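AMP-dependent synthetase and ligase (Xenorhabdus doucetiae, PDB 6QSR) probably acts as the ApeI half of a hotdog-fold dehydratase heterocomplex with ApeP in the biosynthesis of aryl polyene pigments. Local coordinates at residues L20-T25 with I45-H50. Sequence-based numbering, arbitrary orientation.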
ATOM      1  N   LEU A  20      -4.632 -14.710 -11.528  1.00 26.72           N
ATOM      2  CA  LEU A  20      -3.451 -14.774 -10.670  1.00 26.75           C
ATOM      3  C   LEU A  20      -3.684 -15.660  -9.469  1.00 25.51           C
ATOM      4  O   LEU A  20      -4.774 -15.670  -8.900  1.00 25.97           O
ATOM      5  CB  LEU A  20      -3.096 -13.385 -10.146  1.00 27.84           C
ATOM      6  CG  LEU A  20      -2.816 -12.315 -11.190  1.00 25.02           C
ATOM      7  CD1 LEU A  20      -2.583 -10.992 -10.486  1.00 27.17           C
ATOM      8  CD2 LEU A  20      -1.619 -12.702 -12.043  1.00 24.00           C
ATOM      9  N   TYR A  21      -2.635 -16.356  -9.058  1.00 26.50           N
ATOM     10  CA  TYR A  21      -2.688 -17.234  -7.895  1.00 28.11           C
ATOM     11  C   TYR A  21      -1.699 -16.735  -6.837  1.00 25.58           C
ATOM     12  O   TYR A  21      -0.547 -16.440  -7.147  1.00 24.90           O
ATOM     13  CB  TYR A  21      -2.374 -18.668  -8.309  1.00 30.33           C
ATOM     14  CG  TYR A  21      -2.216 -19.593  -7.130  1.00 29.97           C
ATOM     15  CD1 TYR A  21      -3.330 -20.087  -6.459  1.00 28.56           C
ATOM     16  CD2 TYR A  21      -0.949 -19.949  -6.665  1.00 30.71           C
ATOM     17  CE1 TYR A  21      -3.185 -20.926  -5.360  1.00 28.16           C
ATOM     18  CE2 TYR A  21      -0.797 -20.791  -5.574  1.00 29.99           C
ATOM     19  CZ  TYR A  21      -1.917 -21.272  -4.922  1.00 28.74           C
ATOM     20  OH  TYR A  21      -1.765 -22.105  -3.830  1.00 29.67           O
ATOM     21  N   LEU A  22      -2.167 -16.657  -5.594  1.00 24.68           N
ATOM     22  CA  LEU A  22      -1.356 -16.215  -4.465  1.00 24.27           C
ATOM     23  C   LEU A  22      -0.746 -17.424  -3.758  1.00 27.25           C
ATOM     24  O   LEU A  22      -1.451 -18.179  -3.090  1.00 29.27           O
ATOM     25  CB  LEU A  22      -2.212 -15.405  -3.488  1.00 20.90           C
ATOM     26  CG  LEU A  22      -3.003 -14.234  -4.086  1.00 20.56           C
ATOM     27  CD1 LEU A  22      -3.670 -13.440  -2.975  1.00 18.70           C
ATOM     28  CD2 LEU A  22      -2.096 -13.359  -4.929  1.00 22.19           C
ATOM     29  N   ASP A  23       0.562 -17.605  -3.926  1.00 27.67           N
ATOM     30  CA  ASP A  23       1.297 -18.672  -3.259  1.00 27.84           C
ATOM     31  C   ASP A  23       1.695 -18.260  -1.841  1.00 27.02           C
ATOM     32  O   ASP A  23       2.078 -17.107  -1.624  1.00 26.57           O
ATOM     33  CB  ASP A  23       2.558 -19.023  -4.050  1.00 29.67           C
ATOM     34  CG  ASP A  23       3.124 -20.378  -3.664  1.00 31.82           C
ATOM     35  OD1 ASP A  23       4.059 -20.425  -2.843  1.00 32.66           O
ATOM     36  OD2 ASP A  23       2.611 -21.399  -4.160  1.00 36.06           O
ATOM     37  N   PRO A  24       1.645 -19.199  -0.871  1.00 27.50           N
ATOM     38  CA  PRO A  24       2.141 -18.910   0.493  1.00 28.37           C
ATOM     39  C   PRO A  24       3.557 -18.338   0.608  1.00 27.13           C
ATOM     40  O   PRO A  24       3.841 -17.639   1.586  1.00 26.17           O
ATOM     41  CB  PRO A  24       2.102 -20.282   1.170  1.00 30.34           C
ATOM     42  CG  PRO A  24       0.993 -20.996   0.489  1.00 30.79           C
ATOM     43  CD  PRO A  24       0.946 -20.497  -0.928  1.00 27.33           C
ATOM     44  N   THR A  25       4.433 -18.646  -0.353  1.00 26.78           N
ATOM     45  CA  THR A  25       5.830 -18.205  -0.307  1.00 28.92           C
ATOM     46  C   THR A  25       6.076 -16.853  -0.980  1.00 29.23           C
ATOM     47  O   THR A  25       7.204 -16.363  -0.979  1.00 29.36           O
ATOM     48  CB  THR A  25       6.765 -19.256  -0.933  1.00 31.87           C
ATOM     49  OG1 THR A  25       6.444 -19.430  -2.319  1.00 32.89           O
ATOM     50  CG2 THR A  25       6.628 -20.578  -0.200  1.00 33.01           C
ATOM     51  N   ILE A  45      -1.810  -2.714  -6.155  1.00 20.78           N
ATOM     52  CA  ILE A  45      -1.504  -1.552  -7.009  1.00 21.15           C
ATOM     53  C   ILE A  45      -0.248  -1.834  -7.850  1.00 21.94           C
ATOM     54  O   ILE A  45      -0.217  -1.522  -9.055  1.00 20.68           O
ATOM     55  CB  ILE A  45      -1.371  -0.262  -6.180  1.00 20.58           C
ATOM     56  CG1 ILE A  45      -2.723   0.080  -5.541  1.00 22.79           C
ATOM     57  CG2 ILE A  45      -0.924   0.914  -7.047  1.00 20.07           C
ATOM     58  CD1 ILE A  45      -2.617   0.921  -4.300  1.00 25.14           C
ATOM     59  N   ASP A  46       0.755  -2.451  -7.217  1.00 21.00           N
ATOM     60  CA  ASP A  46       2.027  -2.785  -7.868  1.00 20.00           C
ATOM     61  C   ASP A  46       1.811  -3.619  -9.143  1.00 19.33           C
ATOM     62  O   ASP A  46       2.361  -3.294 -10.186  1.00 18.17           O
ATOM     63  CB  ASP A  46       2.972  -3.487  -6.877  1.00 20.57           C
ATOM     64  CG  ASP A  46       4.409  -3.555  -7.372  1.00 22.25           C
ATOM     65  OD1 ASP A  46       5.073  -2.503  -7.460  1.00 23.27           O
ATOM     66  OD2 ASP A  46       4.892  -4.666  -7.652  1.00 25.77           O
ATOM     67  N   TRP A  47       0.968  -4.653  -9.070  1.00 19.27           N
ATOM     68  CA  TRP A  47       0.711  -5.526 -10.219  1.00 18.29           C
ATOM     69  C   TRP A  47      -0.127  -4.843 -11.305  1.00 17.79           C
ATOM     70  O   TRP A  47       0.143  -5.010 -12.489  1.00 19.98           O
ATOM     71  CB  TRP A  47       0.042  -6.836  -9.777  1.00 18.48           C
ATOM     72  CG  TRP A  47       0.803  -7.568  -8.714  1.00 21.04           C
ATOM     73  CD1 TRP A  47       2.151  -7.513  -8.470  1.00 22.05           C
ATOM     74  CD2 TRP A  47       0.260  -8.481  -7.755  1.00 23.11           C
ATOM     75  NE1 TRP A  47       2.473  -8.319  -7.399  1.00 23.73           N
ATOM     76  CE2 TRP A  47       1.332  -8.932  -6.948  1.00 24.97           C
ATOM     77  CE3 TRP A  47      -1.032  -8.957  -7.492  1.00 23.80           C
ATOM     78  CZ2 TRP A  47       1.151  -9.843  -5.894  1.00 26.35           C
ATOM     79  CZ3 TRP A  47      -1.212  -9.861  -6.435  1.00 25.28           C
ATOM     80  CH2 TRP A  47      -0.125 -10.286  -5.653  1.00 26.33           C
ATOM     81  N   VAL A  48      -1.119  -4.061 -10.903  1.00 16.79           N
ATOM     82  CA  VAL A  48      -1.852  -3.208 -11.843  1.00 17.69           C
ATOM     83  C   VAL A  48      -0.873  -2.371 -12.670  1.00 17.65           C
ATOM     84  O   VAL A  48      -0.951  -2.348 -13.899  1.00 18.08           O
ATOM     85  CB  VAL A  48      -2.910  -2.332 -11.133  1.00 17.66           C
ATOM     86  CG1 VAL A  48      -3.427  -1.226 -12.048  1.00 15.17           C
ATOM     87  CG2 VAL A  48      -4.073  -3.201 -10.677  1.00 20.22           C
ATOM     88  N   MET A  49       0.079  -1.736 -12.004  1.00 18.23           N
ATOM     89  CA  MET A  49       1.092  -0.943 -12.711  1.00 18.78           C
ATOM     90  C   MET A  49       2.011  -1.774 -13.620  1.00 19.76           C
ATOM     91  O   MET A  49       2.399  -1.291 -14.680  1.00 20.13           O
ATOM     92  CB  MET A  49       1.913  -0.124 -11.720  1.00 18.71           C
ATOM     93  CG  MET A  49       1.090   0.915 -10.971  1.00 19.22           C
ATOM     94  SD  MET A  49       0.359   2.204 -12.001  1.00 22.61           S
ATOM     95  CE  MET A  49       1.762   2.638 -13.034  1.00 21.18           C
ATOM     96  N   HIS A  50       2.349  -3.002 -13.216  1.00 21.26           N
ATOM     97  CA  HIS A  50       3.186  -3.895 -14.036  1.00 23.88           C
ATOM     98  C   HIS A  50       2.497  -4.283 -15.342  1.00 22.54           C
ATOM     99  O   HIS A  50       3.091  -4.187 -16.410  1.00 21.43           O
ATOM    100  CB  HIS A  50       3.576  -5.173 -13.276  1.00 27.66           C
ATOM    101  CG  HIS A  50       4.202  -6.223 -14.146  1.00 32.33           C
ATOM    102  ND1 HIS A  50       5.471  -6.097 -14.670  1.00 32.56           N
ATOM    103  CD2 HIS A  50       3.720  -7.401 -14.612  1.00 35.30           C
ATOM    104  CE1 HIS A  50       5.750  -7.160 -15.406  1.00 34.82           C
ATOM    105  NE2 HIS A  50       4.704  -7.966 -15.386  1.00 35.39           N
TER
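L20 and W47 hold the nearest pair of CA atoms across the two segments, 10.2 Å apart, so the end of strand 15-21 and helix 41-56 meet through side chains, and no hydrogen bond crosses between 20-25 and 45-50. The indole of W47 and the two leucine branches together span the gap. The W47 chi1 of -54° sets CG beside the backbone N, and the six-membered ring reaches L20 near the strand's end and L22 just beyond it: L20 CD1 comes to 3.9 Å from W47 CE3, while L22 CD2 lies 3.7 Å from W47 CH2. Both methyls approach the ring obliquely, one leucine branch each, and all three residues are buried. This is the hotdog fold, in which an antiparallel sheet wraps around a central helix; here the end of one strand and the residue after it meet that helix. Y97 of strand 92-99 also touches W47, and W47 NE1 donates to M1 O, which satisfies the one polar atom of the indole. Past the strand end, D23 forms an Asx turn local to 20-25 that does not touch 45-50: its OD1 accepts from T25 N at 3.1 Å and from T25 OG1 at 2.6 Å, both on the anti side, tilted some 30° out of the carboxylate plane to opposite faces.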